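Local structure of outer surface protein (Bacillus cereus ATCC 14579, 1X7F) at residues M25-L33 with L259-Y268; V324-N335 with M352-T363. The protein is of unknown function but probably acts as a 6-phospho-N-acetylmuramidase, cleaving 6-phospho-N-acetylmuramic acid glycosides derived from bacterial cell-wall sugars. One frame throughout, in Å; residues are numbered along the deposited sequence.

Contact 1. Residues M25-L33 with L259-Y268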
loop_
_atom_site.group_PDB
_atom_site.type_symbol
_atom_site.label_atom_id
_atom_site.label_comp_id
_atom_site.label_asym_id
_atom_site.label_seq_id
_atom_site.Cartn_x
_atom_site.Cartn_y
_atom_site.Cartn_z
ATOM N N MET A 25 -5.328 -2.142 -13.231
ATOM C CA MET A 25 -6.223 -1.298 -12.375
ATOM C C MET A 25 -5.460 -0.160 -11.693
ATOM O O MET A 25 -4.398 -0.375 -11.102
ATOM C CB MET A 25 -6.970 -2.160 -11.346
ATOM C CG MET A 25 -7.856 -1.382 -10.364
ATOM S SD MET A 25 -9.427 -2.217 -10.022
ATOM C CE MET A 25 -10.481 -1.511 -11.286
ATOM N N GLU A 26 -6.018 1.045 -11.800
ATOM C CA GLU A 26 -5.466 2.250 -11.188
ATOM C C GLU A 26 -5.344 2.111 -9.672
ATOM O O GLU A 26 -6.185 1.467 -9.032
ATOM C CB GLU A 26 -6.311 3.476 -11.579
ATOM C CG GLU A 26 -6.645 4.427 -10.437
ATOM C CD GLU A 26 -7.579 5.563 -10.842
ATOM O OE1 GLU A 26 -8.608 5.306 -11.515
ATOM O OE2 GLU A 26 -7.287 6.722 -10.470
ATOM N N ARG A 27 -4.282 2.700 -9.117
ATOM C CA ARG A 27 -3.987 2.644 -7.676
ATOM C C ARG A 27 -4.135 4.023 -7.053
ATOM O O ARG A 27 -3.567 5.001 -7.541
ATOM C CB ARG A 27 -2.583 2.071 -7.422
ATOM C CG ARG A 27 -2.525 0.570 -7.653
ATOM C CD ARG A 27 -1.149 -0.054 -7.643
ATOM N NE ARG A 27 -1.226 -1.454 -8.058
ATOM C CZ ARG A 27 -0.211 -2.314 -8.048
ATOM N NH1 ARG A 27 0.996 -1.936 -7.643
ATOM N NH2 ARG A 27 -0.405 -3.564 -8.450
ATOM N N LYS A 28 -4.935 4.104 -5.997
ATOM C CA LYS A 28 -5.239 5.387 -5.382
ATOM C C LYS A 28 -4.654 5.479 -3.999
ATOM O O LYS A 28 -4.445 4.458 -3.334
ATOM C CB LYS A 28 -6.753 5.617 -5.287
ATOM C CG LYS A 28 -7.457 5.836 -6.601
ATOM C CD LYS A 28 -8.919 6.189 -6.333
ATOM C CE LYS A 28 -9.757 6.241 -7.617
ATOM N NZ LYS A 28 -11.059 6.976 -7.416
ATOM N N LEU A 29 -4.402 6.717 -3.576
ATOM C CA LEU A 29 -4.134 7.034 -2.177
ATOM C C LEU A 29 -5.374 7.678 -1.564
ATOM O O LEU A 29 -6.043 8.494 -2.203
ATOM C CB LEU A 29 -2.911 7.945 -2.036
ATOM C CG LEU A 29 -1.572 7.189 -2.031
ATOM C CD1 LEU A 29 -0.412 8.136 -2.319
ATOM C CD2 LEU A 29 -1.374 6.396 -0.686
ATOM N N GLY A 30 -5.673 7.302 -0.321
ATOM C CA GLY A 30 -6.820 7.852 0.392
ATOM C C GLY A 30 -6.473 8.359 1.772
ATOM O O GLY A 30 -5.412 8.045 2.299
ATOM N N ILE A 31 -7.383 9.149 2.341
ATOM C CA ILE A 31 -7.303 9.680 3.716
ATOM C C ILE A 31 -8.635 9.416 4.416
ATOM O O ILE A 31 -9.681 9.309 3.757
ATOM C CB ILE A 31 -7.037 11.221 3.713
ATOM C CG1 ILE A 31 -7.959 11.943 2.701
ATOM C CG2 ILE A 31 -5.559 11.516 3.433
ATOM C CD1 ILE A 31 -8.192 13.455 2.963
ATOM N N SER A 32 -8.616 9.330 5.746
ATOM C CA SER A 32 -9.873 9.205 6.490
ATOM C C SER A 32 -10.219 10.503 7.189
ATOM O O SER A 32 -9.316 11.234 7.593
ATOM C CB SER A 32 -9.804 8.054 7.499
ATOM O OG SER A 32 -9.738 6.820 6.815
ATOM N N LEU A 33 -11.524 10.780 7.319
ATOM C CA LEU A 33 -12.032 11.906 8.110
ATOM C C LEU A 33 -13.002 11.448 9.199
ATOM O O LEU A 33 -13.699 10.447 9.046
ATOM C CB LEU A 33 -12.738 12.956 7.223
ATOM C CG LEU A 33 -11.946 13.605 6.083
ATOM C CD1 LEU A 33 -12.831 14.604 5.357
ATOM C CD2 LEU A 33 -10.697 14.284 6.606
ATOM N N LEU A 259 2.081 12.666 4.186
ATOM C CA LEU A 259 1.370 12.802 2.908
ATOM C C LEU A 259 2.351 12.886 1.740
ATOM O O LEU A 259 2.129 12.275 0.702
ATOM C CB LEU A 259 0.410 14.018 2.902
ATOM C CG LEU A 259 -0.760 14.028 3.917
ATOM C CD1 LEU A 259 -1.405 15.426 4.003
ATOM C CD2 LEU A 259 -1.834 12.931 3.679
ATOM N N GLU A 260 3.441 13.625 1.925
ATOM C CA GLU A 260 4.431 13.826 0.877
ATOM C C GLU A 260 5.165 12.530 0.547
ATOM O O GLU A 260 5.297 12.174 -0.615
ATOM C CB GLU A 260 5.417 14.931 1.258
ATOM C CG GLU A 260 6.392 15.296 0.139
ATOM C CD GLU A 260 7.536 16.176 0.615
ATOM O OE1 GLU A 260 8.059 16.982 -0.190
ATOM O OE2 GLU A 260 7.918 16.063 1.804
ATOM N N LYS A 261 5.632 11.838 1.586
ATOM C CA LYS A 261 6.261 10.528 1.466
ATOM C C LYS A 261 5.412 9.545 0.675
ATOM O O LYS A 261 5.928 8.802 -0.159
ATOM C CB LYS A 261 6.534 9.935 2.860
ATOM C CG LYS A 261 7.846 10.390 3.462
ATOM C CD LYS A 261 8.041 9.804 4.860
ATOM C CE LYS A 261 9.233 10.481 5.550
ATOM N NZ LYS A 261 9.556 9.843 6.871
ATOM N N LEU A 262 4.119 9.519 0.983
ATOM C CA LEU A 262 3.188 8.622 0.309
ATOM C C LEU A 262 2.963 9.022 -1.146
ATOM O O LEU A 262 2.930 8.151 -2.032
ATOM C CB LEU A 262 1.868 8.552 1.066
ATOM C CG LEU A 262 1.913 7.787 2.389
ATOM C CD1 LEU A 262 0.646 8.059 3.157
ATOM C CD2 LEU A 262 2.104 6.282 2.176
ATOM N N GLY A 263 2.839 10.330 -1.383
ATOM C CA GLY A 263 2.643 10.864 -2.719
ATOM C C GLY A 263 3.869 10.699 -3.613
ATOM O O GLY A 263 3.751 10.626 -4.843
ATOM N N ASN A 264 5.044 10.640 -2.993
ATOM C CA ASN A 264 6.293 10.479 -3.728
ATOM C C ASN A 264 6.512 9.065 -4.267
ATOM O O ASN A 264 7.303 8.869 -5.170
ATOM C CB ASN A 264 7.481 10.914 -2.864
ATOM C CG ASN A 264 7.618 12.429 -2.767
ATOM O OD1 ASN A 264 6.928 13.183 -3.457
ATOM N ND2 ASN A 264 8.521 12.880 -1.906
ATOM N N LEU A 265 5.809 8.087 -3.710
ATOM C CA LEU A 265 6.016 6.690 -4.072
ATOM C C LEU A 265 5.603 6.375 -5.510
ATOM O O LEU A 265 4.620 6.929 -6.010
ATOM C CB LEU A 265 5.231 5.779 -3.131
ATOM C CG LEU A 265 5.610 5.660 -1.645
ATOM C CD1 LEU A 265 4.655 4.739 -0.926
ATOM C CD2 LEU A 265 7.036 5.154 -1.482
ATOM N N ASN A 266 6.354 5.475 -6.154
ATOM C CA ASN A 266 5.900 4.796 -7.357
ATOM C C ASN A 266 4.917 3.707 -6.935
ATOM O O ASN A 266 5.247 2.822 -6.156
ATOM C CB ASN A 266 7.087 4.207 -8.151
ATOM C CG ASN A 266 6.696 3.739 -9.565
ATOM O OD1 ASN A 266 5.630 3.170 -9.773
ATOM N ND2 ASN A 266 7.587 3.946 -10.526
ATOM N N ARG A 267 3.696 3.783 -7.444
ATOM C CA ARG A 267 2.620 2.922 -6.947
ATOM C C ARG A 267 2.600 1.585 -7.651
ATOM O O ARG A 267 2.043 0.614 -7.130
ATOM C CB ARG A 267 1.262 3.593 -7.144
ATOM C CG ARG A 267 1.161 4.955 -6.501
ATOM C CD ARG A 267 -0.234 5.577 -6.577
ATOM N NE ARG A 267 -0.222 6.946 -6.078
ATOM C CZ ARG A 267 -1.228 7.799 -6.194
ATOM N NH1 ARG A 267 -2.347 7.450 -6.814
ATOM N NH2 ARG A 267 -1.093 9.026 -5.722
ATOM N N TYR A 268 3.241 1.580 -8.823
ATOM C CA TYR A 268 3.188 0.506 -9.812
ATOM C C TYR A 268 4.538 -0.214 -9.989
ATOM O O TYR A 268 4.697 -1.033 -10.894
ATOM C CB TYR A 268 2.702 1.069 -11.164
ATOM C CG TYR A 268 1.476 1.963 -11.047
ATOM C CD1 TYR A 268 1.600 3.357 -11.032
ATOM C CD2 TYR A 268 0.197 1.414 -10.934
ATOM C CE1 TYR A 268 0.476 4.181 -10.915
ATOM C CE2 TYR A 268 -0.930 2.228 -10.821
ATOM C CZ TYR A 268 -0.788 3.611 -10.811
ATOM O OH TYR A 268 -1.907 4.417 -10.698
HETATM O O HOH W 1 -4.910 8.636 -5.561
#

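Contact 2. Residues V324-N335 with M352-T363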
loop_
_atom_site.group_PDB
_atom_site.type_symbol
_atom_site.label_atom_id
_atom_site.label_comp_id
_atom_site.label_asym_id
_atom_site.label_seq_id
_atom_site.Cartn_x
_atom_site.Cartn_y
_atom_site.Cartn_z
ATOM N N VAL A 324 33.162 -8.632 3.280
ATOM C CA VAL A 324 32.585 -9.002 4.570
ATOM C C VAL A 324 31.567 -10.132 4.375
ATOM O O VAL A 324 31.091 -10.385 3.244
ATOM C CB VAL A 324 31.916 -7.776 5.304
ATOM C CG1 VAL A 324 32.953 -6.708 5.671
ATOM C CG2 VAL A 324 30.774 -7.162 4.478
ATOM N N LEU A 325 31.264 -10.812 5.478
ATOM C CA LEU A 325 30.200 -11.805 5.537
ATOM C C LEU A 325 28.982 -11.302 4.786
ATOM O O LEU A 325 28.542 -10.177 4.995
ATOM C CB LEU A 325 29.824 -12.091 7.003
ATOM C CG LEU A 325 28.800 -13.192 7.311
ATOM C CD1 LEU A 325 29.412 -14.578 7.000
ATOM C CD2 LEU A 325 28.319 -13.114 8.787
ATOM N N GLN A 326 28.435 -12.133 3.908
ATOM C CA GLN A 326 27.270 -11.726 3.130
ATOM C C GLN A 326 26.030 -11.986 3.948
ATOM O O GLN A 326 25.851 -13.089 4.460
ATOM C CB GLN A 326 27.211 -12.460 1.793
ATOM C CG GLN A 326 28.459 -12.302 0.957
ATOM C CD GLN A 326 28.383 -13.115 -0.308
ATOM O OE1 GLN A 326 27.569 -12.823 -1.197
ATOM N NE2 GLN A 326 29.230 -14.134 -0.407
ATOM N N GLU A 327 25.200 -10.955 4.100
ATOM C CA GLU A 327 24.037 -11.015 4.970
ATOM C C GLU A 327 22.831 -10.424 4.266
ATOM O O GLU A 327 22.987 -9.541 3.435
ATOM C CB GLU A 327 24.314 -10.272 6.283
ATOM C CG GLU A 327 25.538 -10.804 7.029
ATOM C CD GLU A 327 25.657 -10.244 8.431
ATOM O OE1 GLU A 327 26.538 -9.384 8.647
ATOM O OE2 GLU A 327 24.864 -10.658 9.316
ATOM N N ARG A 328 21.640 -10.936 4.593
ATOM C CA ARG A 328 20.365 -10.460 4.039
ATOM C C ARG A 328 20.271 -8.926 3.999
ATOM O O ARG A 328 20.456 -8.262 5.024
ATOM C CB ARG A 328 19.182 -11.038 4.850
ATOM C CG ARG A 328 17.783 -10.742 4.249
ATOM C CD ARG A 328 16.604 -11.504 4.965
ATOM N NE ARG A 328 15.303 -11.134 4.380
ATOM C CZ ARG A 328 14.741 -11.716 3.309
ATOM N NH1 ARG A 328 13.567 -11.286 2.850
ATOM N NH2 ARG A 328 15.347 -12.715 2.684
ATOM N N GLY A 329 19.991 -8.388 2.810
ATOM C CA GLY A 329 19.759 -6.962 2.621
ATOM C C GLY A 329 20.939 -6.227 2.021
ATOM O O GLY A 329 20.818 -5.052 1.647
ATOM N N GLN A 330 22.091 -6.899 1.941
ATOM C CA GLN A 330 23.282 -6.263 1.384
ATOM C C GLN A 330 23.140 -6.160 -0.112
ATOM O O GLN A 330 22.682 -7.099 -0.767
ATOM C CB GLN A 330 24.562 -7.026 1.741
ATOM C CG GLN A 330 25.045 -6.786 3.152
ATOM C CD GLN A 330 26.183 -7.721 3.548
ATOM O OE1 GLN A 330 26.645 -7.692 4.688
ATOM N NE2 GLN A 330 26.628 -8.546 2.617
ATOM N N VAL A 331 23.509 -4.997 -0.641
ATOM C CA VAL A 331 23.685 -4.838 -2.077
ATOM C C VAL A 331 25.171 -5.065 -2.345
ATOM O O VAL A 331 26.018 -4.398 -1.753
ATOM C CB VAL A 331 23.223 -3.449 -2.569
ATOM C CG1 VAL A 331 23.419 -3.323 -4.068
ATOM C CG2 VAL A 331 21.762 -3.217 -2.183
ATOM N N VAL A 332 25.473 -6.056 -3.185
ATOM C CA VAL A 332 26.851 -6.401 -3.510
ATOM C C VAL A 332 27.002 -6.399 -5.027
ATOM O O VAL A 332 26.003 -6.482 -5.762
ATOM C CB VAL A 332 27.345 -7.760 -2.861
ATOM C CG1 VAL A 332 27.152 -7.765 -1.325
ATOM C CG2 VAL A 332 26.681 -8.984 -3.503
ATOM N N ILE A 333 28.245 -6.288 -5.468
ATOM C CA ILE A 333 28.568 -6.331 -6.872
ATOM C C ILE A 333 29.810 -7.188 -7.073
ATOM O O ILE A 333 30.738 -7.177 -6.251
ATOM C CB ILE A 333 28.753 -4.903 -7.451
ATOM C CG1 ILE A 333 28.667 -4.941 -8.985
ATOM C CG2 ILE A 333 30.058 -4.263 -6.947
ATOM C CD1 ILE A 333 28.282 -3.640 -9.625
ATOM N N GLY A 334 29.793 -7.952 -8.158
ATOM C CA GLY A 334 30.957 -8.689 -8.607
ATOM C C GLY A 334 32.035 -7.712 -9.028
ATOM O O GLY A 334 31.792 -6.795 -9.805
ATOM N N ASN A 335 33.227 -7.916 -8.481
ATOM C CA ASN A 335 34.362 -7.042 -8.712
ATOM C C ASN A 335 35.303 -7.591 -9.794
ATOM O O ASN A 335 34.990 -8.612 -10.409
ATOM C CB ASN A 335 35.064 -6.734 -7.374
ATOM C CG ASN A 335 35.717 -7.960 -6.722
ATOM O OD1 ASN A 335 35.689 -8.096 -5.500
ATOM N ND2 ASN A 335 36.336 -8.819 -7.516
ATOM N N MET A 352 25.899 -15.955 3.534
ATOM C CA MET A 352 26.939 -16.739 2.859
ATOM C C MET A 352 28.303 -16.289 3.383
ATOM O O MET A 352 28.443 -15.137 3.806
ATOM C CB MET A 352 26.885 -16.569 1.339
ATOM C CG MET A 352 25.611 -17.106 0.673
ATOM S SD MET A 352 25.470 -16.465 -0.996
ATOM C CE MET A 352 24.754 -14.849 -0.718
ATOM N N PRO A 353 29.295 -17.191 3.392
ATOM C CA PRO A 353 30.662 -16.834 3.795
ATOM C C PRO A 353 31.233 -15.706 2.945
ATOM O O PRO A 353 30.808 -15.521 1.795
ATOM C CB PRO A 353 31.443 -18.139 3.559
ATOM C CG PRO A 353 30.418 -19.206 3.761
ATOM C CD PRO A 353 29.189 -18.630 3.079
ATOM N N ILE A 354 32.177 -14.955 3.507
ATOM C CA ILE A 354 32.947 -13.961 2.759
ATOM C C ILE A 354 33.334 -14.486 1.361
ATOM O O ILE A 354 33.790 -15.627 1.213
ATOM C CB ILE A 354 34.231 -13.576 3.540
ATOM C CG1 ILE A 354 33.898 -12.709 4.761
ATOM C CG2 ILE A 354 35.187 -12.806 2.650
ATOM C CD1 ILE A 354 35.102 -12.586 5.786
ATOM N N ASP A 355 33.142 -13.653 0.342
ATOM C CA ASP A 355 33.588 -13.991 -1.008
ATOM C C ASP A 355 34.338 -12.776 -1.520
ATOM O O ASP A 355 33.743 -11.727 -1.775
ATOM C CB ASP A 355 32.392 -14.359 -1.914
ATOM C CG ASP A 355 32.822 -14.896 -3.279
ATOM O OD1 ASP A 355 32.035 -15.639 -3.899
ATOM O OD2 ASP A 355 33.916 -14.627 -3.823
ATOM N N GLU A 356 35.658 -12.897 -1.636
ATOM C CA GLU A 356 36.498 -11.746 -2.001
ATOM C C GLU A 356 36.240 -11.270 -3.435
ATOM O O GLU A 356 36.724 -10.217 -3.835
ATOM C CB GLU A 356 37.999 -12.040 -1.794
ATOM C CG GLU A 356 38.433 -12.384 -0.364
ATOM C CD GLU A 356 38.308 -11.237 0.633
ATOM O OE1 GLU A 356 38.491 -10.053 0.261
ATOM O OE2 GLU A 356 38.040 -11.529 1.819
ATOM N N ARG A 357 35.466 -12.046 -4.192
ATOM C CA ARG A 357 35.095 -11.677 -5.573
ATOM C C ARG A 357 33.888 -10.722 -5.665
ATOM O O ARG A 357 33.453 -10.331 -6.762
ATOM C CB ARG A 357 34.857 -12.951 -6.391
ATOM C CG ARG A 357 36.103 -13.885 -6.432
ATOM C CD ARG A 357 35.829 -15.283 -6.970
ATOM N NE ARG A 357 34.653 -15.876 -6.336
ATOM C CZ ARG A 357 34.106 -17.028 -6.689
ATOM N NH1 ARG A 357 34.626 -17.738 -7.693
ATOM N NH2 ARG A 357 33.020 -17.465 -6.045
ATOM N N LYS A 358 33.356 -10.350 -4.503
ATOM C CA LYS A 358 32.262 -9.397 -4.402
ATOM C C LYS A 358 32.666 -8.189 -3.559
ATOM O O LYS A 358 33.350 -8.344 -2.550
ATOM C CB LYS A 358 31.043 -10.060 -3.774
ATOM C CG LYS A 358 30.553 -11.293 -4.509
ATOM C CD LYS A 358 29.206 -11.730 -3.973
ATOM C CE LYS A 358 28.865 -13.138 -4.401
ATOM N NZ LYS A 358 27.518 -13.520 -3.904
ATOM N N ASN A 359 32.243 -6.996 -3.977
ATOM C CA ASN A 359 32.343 -5.792 -3.144
ATOM C C ASN A 359 30.985 -5.498 -2.496
ATOM O O ASN A 359 29.951 -5.612 -3.156
ATOM C CB ASN A 359 32.767 -4.580 -3.985
ATOM C CG ASN A 359 34.223 -4.644 -4.462
ATOM O OD1 ASN A 359 34.618 -3.842 -5.304
ATOM N ND2 ASN A 359 35.018 -5.581 -3.935
ATOM N N ILE A 360 30.957 -5.127 -1.219
ATOM C CA ILE A 360 29.677 -4.661 -0.639
ATOM C C ILE A 360 29.458 -3.191 -1.001
ATOM O O ILE A 360 30.356 -2.368 -0.840
ATOM C CB ILE A 360 29.545 -4.874 0.917
ATOM C CG1 ILE A 360 28.194 -4.290 1.388
ATOM C CG2 ILE A 360 30.739 -4.238 1.682
ATOM C CD1 ILE A 360 27.851 -4.525 2.842
ATOM N N VAL A 361 28.257 -2.873 -1.473
ATOM C CA VAL A 361 27.955 -1.540 -2.012
ATOM C C VAL A 361 27.068 -0.750 -1.049
ATOM O O VAL A 361 27.272 0.445 -0.844
ATOM C CB VAL A 361 27.328 -1.657 -3.434
ATOM C CG1 VAL A 361 26.723 -0.351 -3.898
ATOM C CG2 VAL A 361 28.395 -2.104 -4.437
ATOM N N GLY A 362 26.101 -1.438 -0.439
ATOM C CA GLY A 362 25.187 -0.828 0.499
ATOM C C GLY A 362 24.276 -1.844 1.145
ATOM O O GLY A 362 24.505 -3.051 1.055
ATOM N N THR A 363 23.251 -1.349 1.836
ATOM C CA THR A 363 22.275 -2.217 2.480
ATOM C C THR A 363 20.883 -1.645 2.265
ATOM O O THR A 363 20.689 -0.430 2.312
ATOM C CB THR A 363 22.505 -2.349 4.006
ATOM O OG1 THR A 363 22.630 -1.047 4.598
ATOM C CG2 THR A 363 23.810 -3.072 4.351
HETATM O O HOH W 2 31.729 -11.316 0.801
HETATM O O HOH W 3 29.657 -16.239 -2.680
#

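Contact 1. Residues M25-L33 with L259-Y268
In the parallel eight-stranded (βα)8, or TIM-type, barrel of this chain, L29 and I31 of the first strand, 28-33, pack against L262 and L259 of the last helix, 256-264, which runs nearly antiparallel to it. The segment axes approach to 10.0 Å at an angle of 162°. L29 carries most of the apolar contact: with CG anti to its carbonyl carbon (chi1 -84°), it sends CD1 to within 4.1 Å of L262 CB, close also to the L262 carbonyl oxygen. Further along, I31 CG2 meets L259 CD2 at 4.0 Å, the two side chains crossing at about a right angle.

Beyond the C-terminal end of the helix, R27 and R267 touch at their CB atoms, 4.1 Å apart, and their extended chains then diverge in opposite directions. Each guanidinium hydrogen-bonds the other arginine's carbonyl near its own plane, which limits its rotation: R27 NH1 to R267 O at 2.8 Å, on a lone pair, and R267 NH1 to R27 O at 2.8 Å, tilted from the carbonyl plane. R267 NH2 is also held by G54 O, and L29 CG lies over one guanidinium face, offset toward the rim. Y268, in one of two modelled conformers, slides past R27 in the opposite direction, ring and guanidinium planes 24° apart. Its CE2 lies 3.8 Å from R27 CB, its OH accepts weakly from R27 N, and R267 CB sits over one ring face, toward the rim. N266 forms an Asx turn here. A water accepts from L29 N at 2.8 Å and, weakly, from R267 NH1.

Contact 2. Residues V324-N335 with M352-T363
Q326 and K358 meet at about a right angle: K358 NZ, also bonded to Q346 OE1 of strand 345-348, donates to Q326 OE1 at 2.8 Å, in the carbonyl plane and on a lone pair. The other end of the same amide is used too, NE2 giving one hydrogen to P353 O at 3.0 Å and another to a water that also binds D355 OD1. Held from both ends, the amide should keep its orientation. M352 packs on it, the bend at chi3 (-82°) bringing CE 3.5 Å from Q326 OE1. The backbones of Q326 and M352 close the pairing with a single two-bond antiparallel bridge.

Next to this loop pairing, in the C-terminal 6-phospho-N-acetylmuramidase family region, strands 330-334 and 358-364 form an antiparallel ladder interrupted by a classic beta bulge, in which V361 and G362 both face V331. V331 O accepts from V361 N at 2.7 Å and from G362 N at 3.2 Å. Past the bulge, I333 and N359 exchange two backbone bonds, and N335 N reaches R357 O at 3.0 Å. On the face with V332 and K358, V332 CG2 lies 3.8 Å from K358 CD, while I360 CD1 packs across Q330 CG. On the other face I333 CG2 touches V361 CG2 at 3.7 Å, and helix 282-289 covers I333, N359 and V361.

Further out, D355 shapes the turn into the second strand. R357 takes its carboxylate side-on through NE and NH2, and R357 N also donates to OD2, making an Asx turn. G329 takes up the positive phi (102°) of the type II turn leading into strand 330-334. Both named partners of the K358 amine are neutral amide oxygens, whose dipoles probably spread its positive charge while joining the Q326 loop to the sheet.

How the contacts relate
The two contacts belong to different parts of the chain, contact 1 to the N-terminal barrel and contact 2 to the mixed sheet of the C-terminal region. Their centres lie 34 Å apart and their nearest atoms about 15 Å, so neither touches the other. The chain joins them in series: from the end of contact 1 at Y268 it enters strand 270-276, which lies beside strand 358-364 of contact 2 in the mixed sheet. In barrels of this kind the active site lies at the C-terminal ends of the strands, whereas contact 1 gathers its arginines at the N-terminal end of strand 28-33, so it is probably on the side away from the catalytic face.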